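Local coordinates for epimerase domain-containing protein (Bacillus cereus HuA2-4, PDB 6ZLK) that interconverts UDP-glucuronic acid and UDP-galacturonic acid by epimerisation at C4 of the sugar, with NAD as bound cofactor, at residues 98-111 against 149-163. Sequence-based numbering, arbitrary orientation.
Sequences YVTNNIMVTQQLLE and YGVTKLSGEHLCHVY. With NAD (nicotinamide-adenine-dinucleotide), chain E.
Tyr163 and Glu111 meet through a very short hydrogen bond, Tyr163 OH to Glu111 OE2 at 2.5 Å, with the carboxylate turned 84° from the ring and its anti side taking the proton. The same hydroxyl accepts from a water; Gly92 of the second subunit accepts from Gln107 NE2 through O and donates to Glu111 OE2 through N. Leu110 CB lies over one face of the Tyr163 ring, 3.9 Å from its centroid. Segments 98-111 and 149-163 run side by side and parallel, their axes 8.2 Å apart at closest approach, as neighbours on one face of the Rossmann-fold sheet of this short-chain dehydrogenase/reductase-type epimerase, where Tyr149 and Lys153 form the YxxxK motif. Knobs-into-holes packing joins them: Leu159 enters between Ile103, Thr106, Gln107 and Leu110, and Thr152 between Tyr98, Val99, Asn102 and Ile103. With OG1 between its backbone N and carbonyl carbon (chi1 66°), Thr152 donates to Tyr149 O and receives Asn102 ND2 at 3.0 Å, nearly straight (164°); Asn102 OD1 accepts from Ile84 N. Tyr149 CD1 meets the edge of the Tyr98 ring at CE2, 3.7 Å away. Tyr149 OH accepts from NAD O2D (2.7 Å) and also bonds O4' of the UDP-sugar, while Lys153 NZ grips both ribose hydroxyls, O2D and O3D.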
loop_
_atom_site.group_PDB
_atom_site.type_symbol
_atom_site.label_atom_id
_atom_site.label_comp_id
_atom_site.label_asym_id
_atom_site.label_seq_id
_atom_site.Cartn_x
_atom_site.Cartn_y
_atom_site.Cartn_z
ATOM N N TYR A 98 -7.518 -7.613 -5.770
ATOM C CA TYR A 98 -6.159 -7.030 -5.864
ATOM C C TYR A 98 -5.577 -6.892 -4.464
ATOM O O TYR A 98 -4.398 -7.193 -4.234
ATOM C CB TYR A 98 -6.141 -5.646 -6.493
ATOM C CG TYR A 98 -6.433 -5.622 -7.983
ATOM C CD1 TYR A 98 -7.710 -5.819 -8.461
ATOM C CD2 TYR A 98 -5.403 -5.510 -8.891
ATOM C CE1 TYR A 98 -7.971 -5.733 -9.827
ATOM C CE2 TYR A 98 -5.650 -5.425 -10.248
ATOM C CZ TYR A 98 -6.926 -5.578 -10.710
ATOM O OH TYR A 98 -7.136 -5.527 -12.058
ATOM N N VAL A 99 -6.418 -6.481 -3.518
ATOM C CA VAL A 99 -5.892 -6.381 -2.130
ATOM C C VAL A 99 -5.552 -7.774 -1.575
ATOM O O VAL A 99 -4.524 -7.992 -0.997
ATOM C CB VAL A 99 -6.911 -5.651 -1.255
ATOM C CG1 VAL A 99 -6.486 -5.719 0.183
ATOM C CG2 VAL A 99 -7.084 -4.227 -1.690
ATOM N N THR A 100 -6.451 -8.735 -1.714
ATOM C CA THR A 100 -6.250 -10.066 -1.155
ATOM C C THR A 100 -5.041 -10.741 -1.821
ATOM O O THR A 100 -4.167 -11.228 -1.151
ATOM C CB THR A 100 -7.521 -10.874 -1.389
ATOM O OG1 THR A 100 -8.529 -10.219 -0.579
ATOM C CG2 THR A 100 -7.310 -12.325 -1.000
ATOM N N ASN A 101 -4.986 -10.699 -3.129
ATOM C CA ASN A 101 -3.934 -11.485 -3.821
ATOM C C ASN A 101 -2.631 -10.714 -3.960
ATOM O O ASN A 101 -1.601 -11.377 -4.168
ATOM C CB ASN A 101 -4.447 -11.969 -5.166
ATOM C CG ASN A 101 -5.591 -12.920 -4.943
ATOM O OD1 ASN A 101 -5.363 -13.958 -4.321
ATOM N ND2 ASN A 101 -6.797 -12.533 -5.335
ATOM N N ASN A 102 -2.609 -9.383 -3.883
ATOM C CA ASN A 102 -1.367 -8.625 -4.084
ATOM C C ASN A 102 -0.783 -8.219 -2.726
ATOM O O ASN A 102 0.463 -8.014 -2.683
ATOM C CB ASN A 102 -1.529 -7.404 -4.981
ATOM C CG ASN A 102 -1.955 -7.768 -6.396
ATOM O OD1 ASN A 102 -2.032 -8.969 -6.714
ATOM N ND2 ASN A 102 -2.325 -6.788 -7.192
ATOM N N ILE A 103 -1.611 -8.061 -1.680
ATOM C CA ILE A 103 -1.112 -7.621 -0.350
ATOM C C ILE A 103 -1.129 -8.789 0.637
ATOM O O ILE A 103 -0.065 -9.138 1.163
ATOM C CB ILE A 103 -1.898 -6.410 0.166
ATOM C CG1 ILE A 103 -1.945 -5.290 -0.865
ATOM C CG2 ILE A 103 -1.287 -5.917 1.469
ATOM C CD1 ILE A 103 -2.645 -4.040 -0.435
ATOM N N MET A 104 -2.287 -9.410 0.847
ATOM C CA MET A 104 -2.384 -10.479 1.870
ATOM C C MET A 104 -1.495 -11.664 1.471
ATOM O O MET A 104 -0.785 -12.214 2.325
ATOM C CB MET A 104 -3.818 -10.974 2.097
ATOM C CG MET A 104 -4.679 -10.023 2.842
ATOM S SD MET A 104 -4.093 -9.773 4.527
ATOM C CE MET A 104 -3.626 -11.375 5.139
ATOM N N VAL A 105 -1.455 -12.050 0.206
ATOM C CA VAL A 105 -0.596 -13.171 -0.241
ATOM C C VAL A 105 0.875 -12.853 0.048
ATOM O O VAL A 105 1.618 -13.706 0.503
ATOM C CB VAL A 105 -0.856 -13.448 -1.734
ATOM C CG1 VAL A 105 0.278 -14.199 -2.383
ATOM C CG2 VAL A 105 -2.130 -14.255 -1.869
ATOM N N THR A 106 1.291 -11.641 -0.236
ATOM C CA THR A 106 2.697 -11.262 -0.055
ATOM C C THR A 106 3.027 -11.308 1.441
ATOM O O THR A 106 4.074 -11.866 1.810
ATOM C CB THR A 106 2.981 -9.889 -0.662
ATOM O OG1 THR A 106 2.749 -9.927 -2.078
ATOM C CG2 THR A 106 4.404 -9.442 -0.451
ATOM N N GLN A 107 2.141 -10.786 2.258
ATOM C CA GLN A 107 2.385 -10.825 3.720
ATOM C C GLN A 107 2.499 -12.286 4.170
ATOM O O GLN A 107 3.385 -12.592 4.996
ATOM C CB GLN A 107 1.312 -10.077 4.492
ATOM C CG GLN A 107 1.640 -9.971 5.975
ATOM C CD GLN A 107 0.814 -10.883 6.833
ATOM O OE1 GLN A 107 0.086 -11.729 6.339
ATOM N NE2 GLN A 107 0.978 -10.727 8.143
ATOM N N GLN A 108 1.598 -13.152 3.751
ATOM C CA GLN A 108 1.641 -14.547 4.231
ATOM C C GLN A 108 2.948 -15.235 3.794
ATOM O O GLN A 108 3.527 -16.018 4.583
ATOM C CB GLN A 108 0.435 -15.328 3.716
ATOM C CG GLN A 108 -0.881 -14.896 4.352
ATOM C CD GLN A 108 -1.849 -16.068 4.439
ATOM O OE1 GLN A 108 -1.675 -17.117 3.825
ATOM N NE2 GLN A 108 -2.925 -15.880 5.178
ATOM N N LEU A 109 3.365 -15.036 2.562
ATOM C CA LEU A 109 4.652 -15.604 2.087
ATOM C C LEU A 109 5.796 -15.078 2.944
ATOM O O LEU A 109 6.604 -15.885 3.386
ATOM C CB LEU A 109 4.885 -15.280 0.626
ATOM C CG LEU A 109 4.015 -16.054 -0.342
ATOM C CD1 LEU A 109 4.192 -15.460 -1.699
ATOM C CD2 LEU A 109 4.396 -17.543 -0.376
ATOM N N LEU A 110 5.855 -13.773 3.185
ATOM C CA LEU A 110 6.981 -13.228 3.955
ATOM C C LEU A 110 6.956 -13.748 5.379
ATOM O O LEU A 110 8.043 -14.032 5.899
ATOM C CB LEU A 110 6.941 -11.720 3.951
ATOM C CG LEU A 110 7.212 -11.123 2.581
ATOM C CD1 LEU A 110 6.742 -9.695 2.560
ATOM C CD2 LEU A 110 8.669 -11.292 2.231
ATOM N N GLU A 111 5.779 -13.829 6.008
ATOM C CA GLU A 111 5.684 -14.391 7.389
ATOM C C GLU A 111 6.260 -15.810 7.378
ATOM O O GLU A 111 6.977 -16.193 8.308
ATOM C CB GLU A 111 4.232 -14.397 7.853
ATOM C CG GLU A 111 3.714 -13.055 8.348
ATOM C CD GLU A 111 4.118 -12.708 9.775
ATOM O OE1 GLU A 111 4.364 -13.642 10.543
ATOM O OE2 GLU A 111 4.162 -11.512 10.097
ATOM N N TYR A 149 -4.505 -0.810 -8.792
ATOM C CA TYR A 149 -3.530 -1.905 -9.046
ATOM C C TYR A 149 -2.137 -1.513 -8.553
ATOM O O TYR A 149 -1.492 -2.260 -7.809
ATOM C CB TYR A 149 -3.496 -2.212 -10.547
ATOM C CG TYR A 149 -2.333 -3.055 -10.975
ATOM C CD1 TYR A 149 -2.098 -4.322 -10.455
ATOM C CD2 TYR A 149 -1.414 -2.568 -11.890
ATOM C CE1 TYR A 149 -1.048 -5.117 -10.882
ATOM C CE2 TYR A 149 -0.320 -3.324 -12.270
ATOM C CZ TYR A 149 -0.135 -4.603 -11.775
ATOM O OH TYR A 149 0.892 -5.391 -12.174
ATOM N N GLY A 150 -1.654 -0.358 -8.997
ATOM C CA GLY A 150 -0.314 0.121 -8.695
ATOM C C GLY A 150 -0.176 0.302 -7.207
ATOM O O GLY A 150 0.880 0.002 -6.669
ATOM N N VAL A 151 -1.243 0.797 -6.581
ATOM C CA VAL A 151 -1.191 0.949 -5.113
ATOM C C VAL A 151 -0.929 -0.422 -4.471
ATOM O O VAL A 151 -0.114 -0.538 -3.539
ATOM C CB VAL A 151 -2.474 1.584 -4.570
ATOM C CG1 VAL A 151 -2.381 1.592 -3.064
ATOM C CG2 VAL A 151 -2.670 2.979 -5.138
ATOM N N THR A 152 -1.686 -1.443 -4.829
ATOM C CA THR A 152 -1.547 -2.746 -4.176
ATOM C C THR A 152 -0.163 -3.363 -4.426
ATOM O O THR A 152 0.368 -4.026 -3.526
ATOM C CB THR A 152 -2.637 -3.731 -4.594
ATOM O OG1 THR A 152 -2.525 -4.082 -5.980
ATOM C CG2 THR A 152 -4.011 -3.193 -4.274
ATOM N N LYS A 153 0.414 -3.155 -5.607
ATOM C CA LYS A 153 1.760 -3.671 -5.927
ATOM C C LYS A 153 2.797 -2.904 -5.088
ATOM O O LYS A 153 3.709 -3.544 -4.541
ATOM C CB LYS A 153 1.991 -3.572 -7.433
ATOM C CG LYS A 153 1.103 -4.534 -8.236
ATOM C CD LYS A 153 1.368 -5.975 -8.044
ATOM C CE LYS A 153 2.792 -6.345 -8.442
ATOM N NZ LYS A 153 3.076 -7.806 -8.463
ATOM N N LEU A 154 2.598 -1.599 -4.952
ATOM C CA LEU A 154 3.530 -0.813 -4.118
ATOM C C LEU A 154 3.421 -1.299 -2.665
ATOM O O LEU A 154 4.454 -1.403 -2.019
ATOM C CB LEU A 154 3.253 0.671 -4.271
ATOM C CG LEU A 154 4.185 1.584 -3.468
ATOM C CD1 LEU A 154 5.646 1.322 -3.779
ATOM C CD2 LEU A 154 3.795 3.038 -3.721
ATOM N N SER A 155 2.230 -1.585 -2.155
ATOM C CA SER A 155 2.096 -2.131 -0.767
ATOM C C SER A 155 2.851 -3.456 -0.645
ATOM O O SER A 155 3.512 -3.743 0.367
ATOM C CB SER A 155 0.692 -2.312 -0.358
ATOM O OG SER A 155 0.034 -1.061 -0.438
ATOM N N GLY A 156 2.845 -4.275 -1.700
ATOM C CA GLY A 156 3.635 -5.513 -1.686
ATOM C C GLY A 156 5.120 -5.242 -1.563
ATOM O O GLY A 156 5.772 -5.912 -0.768
ATOM N N GLU A 157 5.647 -4.231 -2.229
ATOM C CA GLU A 157 7.077 -3.882 -2.144
ATOM C C GLU A 157 7.326 -3.413 -0.715
ATOM O O GLU A 157 8.307 -3.787 -0.130
ATOM C CB GLU A 157 7.483 -2.726 -3.045
ATOM C CG GLU A 157 7.315 -2.994 -4.516
ATOM C CD GLU A 157 7.965 -1.908 -5.347
ATOM O OE1 GLU A 157 8.677 -1.057 -4.764
ATOM O OE2 GLU A 157 7.768 -1.898 -6.575
ATOM N N HIS A 158 6.418 -2.611 -0.166
ATOM C CA HIS A 158 6.642 -2.068 1.197
ATOM C C HIS A 158 6.683 -3.238 2.175
ATOM O O HIS A 158 7.494 -3.210 3.137
ATOM C CB HIS A 158 5.543 -1.042 1.547
ATOM C CG HIS A 158 5.656 0.249 0.785
ATOM N ND1 HIS A 158 4.549 0.978 0.460
ATOM C CD2 HIS A 158 6.705 0.942 0.348
ATOM C CE1 HIS A 158 4.928 2.090 -0.119
ATOM N NE2 HIS A 158 6.235 2.088 -0.228
ATOM N N LEU A 159 5.793 -4.224 2.053
ATOM C CA LEU A 159 5.836 -5.392 2.941
ATOM C C LEU A 159 7.201 -6.080 2.850
ATOM O O LEU A 159 7.785 -6.445 3.871
ATOM C CB LEU A 159 4.730 -6.377 2.556
ATOM C CG LEU A 159 3.343 -5.967 3.026
ATOM C CD1 LEU A 159 2.295 -6.878 2.396
ATOM C CD2 LEU A 159 3.262 -5.991 4.538
ATOM N N CYS A 160 7.746 -6.248 1.651
ATOM C CA CYS A 160 9.101 -6.811 1.491
ATOM C C CYS A 160 10.100 -5.992 2.326
ATOM O O CYS A 160 10.862 -6.627 3.074
ATOM C CB CYS A 160 9.566 -6.855 0.041
ATOM S SG CYS A 160 8.653 -8.060 -0.968
ATOM N N HIS A 161 10.061 -4.658 2.247
ATOM C CA HIS A 161 11.033 -3.877 3.037
ATOM C C HIS A 161 10.768 -4.083 4.528
ATOM O O HIS A 161 11.756 -4.100 5.290
ATOM C CB HIS A 161 10.974 -2.411 2.685
ATOM C CG HIS A 161 11.446 -2.145 1.302
ATOM N ND1 HIS A 161 12.764 -2.426 0.923
ATOM C CD2 HIS A 161 10.829 -1.610 0.234
ATOM C CE1 HIS A 161 12.900 -2.084 -0.357
ATOM N NE2 HIS A 161 11.746 -1.557 -0.780
ATOM N N VAL A 162 9.515 -4.175 4.982
ATOM C CA VAL A 162 9.242 -4.399 6.421
ATOM C C VAL A 162 9.878 -5.700 6.870
ATOM O O VAL A 162 10.528 -5.731 7.899
ATOM C CB VAL A 162 7.725 -4.395 6.678
ATOM C CG1 VAL A 162 7.388 -4.995 8.020
ATOM C CG2 VAL A 162 7.181 -2.970 6.480
ATOM N N TYR A 163 9.762 -6.763 6.099
ATOM C CA TYR A 163 10.226 -8.085 6.545
ATOM C C TYR A 163 11.741 -8.211 6.379
ATOM O O TYR A 163 12.370 -8.916 7.179
ATOM C CB TYR A 163 9.406 -9.158 5.847
ATOM C CG TYR A 163 8.067 -9.320 6.498
ATOM C CD1 TYR A 163 7.005 -8.481 6.211
ATOM C CD2 TYR A 163 7.855 -10.322 7.436
ATOM C CE1 TYR A 163 5.781 -8.624 6.838
ATOM C CE2 TYR A 163 6.628 -10.502 8.046
ATOM C CZ TYR A 163 5.608 -9.613 7.796
ATOM O OH TYR A 163 4.363 -9.694 8.324
HETATM P PA NAD E . -0.732 -13.621 -14.906
HETATM O O1A NAD E . -2.086 -13.217 -14.466
HETATM O O2A NAD E . -0.543 -14.253 -16.253
HETATM O O5B NAD E . 0.034 -14.493 -13.844
HETATM C C5B NAD E . -0.155 -14.382 -12.418
HETATM C C4B NAD E . -0.600 -15.716 -11.868
HETATM O O4B NAD E . -0.777 -15.573 -10.441
HETATM C C3B NAD E . -1.913 -16.234 -12.428
HETATM O O3B NAD E . -1.760 -17.372 -13.268
HETATM C C2B NAD E . -2.781 -16.429 -11.180
HETATM O O2B NAD E . -3.622 -17.569 -11.196
HETATM C C1B NAD E . -1.732 -16.548 -10.070
HETATM N N9A NAD E . -2.209 -16.166 -8.751
HETATM C C8A NAD E . -2.799 -14.986 -8.381
HETATM N N7A NAD E . -3.124 -14.939 -7.117
HETATM C C5A NAD E . -2.794 -16.209 -6.649
HETATM C C6A NAD E . -2.925 -16.834 -5.400
HETATM N N6A NAD E . -3.529 -16.273 -4.329
HETATM N N1A NAD E . -2.438 -18.090 -5.266
HETATM C C2A NAD E . -1.865 -18.684 -6.337
HETATM N N3A NAD E . -1.736 -18.215 -7.587
HETATM C C4A NAD E . -2.198 -16.969 -7.664
HETATM O O3 NAD E . 0.095 -12.245 -14.874
HETATM P PN NAD E . 1.570 -11.911 -15.499
HETATM O O1N NAD E . 1.355 -10.988 -16.605
HETATM O O2N NAD E . 2.287 -13.161 -15.656
HETATM O O5D NAD E . 2.206 -11.129 -14.285
HETATM C C5D NAD E . 3.058 -11.809 -13.439
HETATM C C4D NAD E . 3.593 -10.817 -12.446
HETATM O O4D NAD E . 4.337 -9.790 -13.126
HETATM C C3D NAD E . 2.527 -10.104 -11.602
HETATM O O3D NAD E . 3.003 -9.954 -10.252
HETATM C C2D NAD E . 2.435 -8.713 -12.226
HETATM O O2D NAD E . 1.909 -7.751 -11.306
HETATM C C1D NAD E . 3.882 -8.555 -12.680
HETATM N N1N NAD E . 4.048 -7.681 -13.831
HETATM C C2N NAD E . 3.606 -8.056 -15.065
HETATM C C3N NAD E . 3.771 -7.221 -16.114
HETATM C C7N NAD E . 3.236 -7.555 -17.464
HETATM O O7N NAD E . 3.458 -6.739 -18.340
HETATM N N7N NAD E . 2.619 -8.730 -17.654
HETATM C C4N NAD E . 4.495 -6.027 -15.947
HETATM C C5N NAD E . 4.804 -5.595 -14.660
HETATM C C6N NAD E . 4.621 -6.460 -13.627
HETATM O O HOH W 1 1.994 -8.633 9.065
#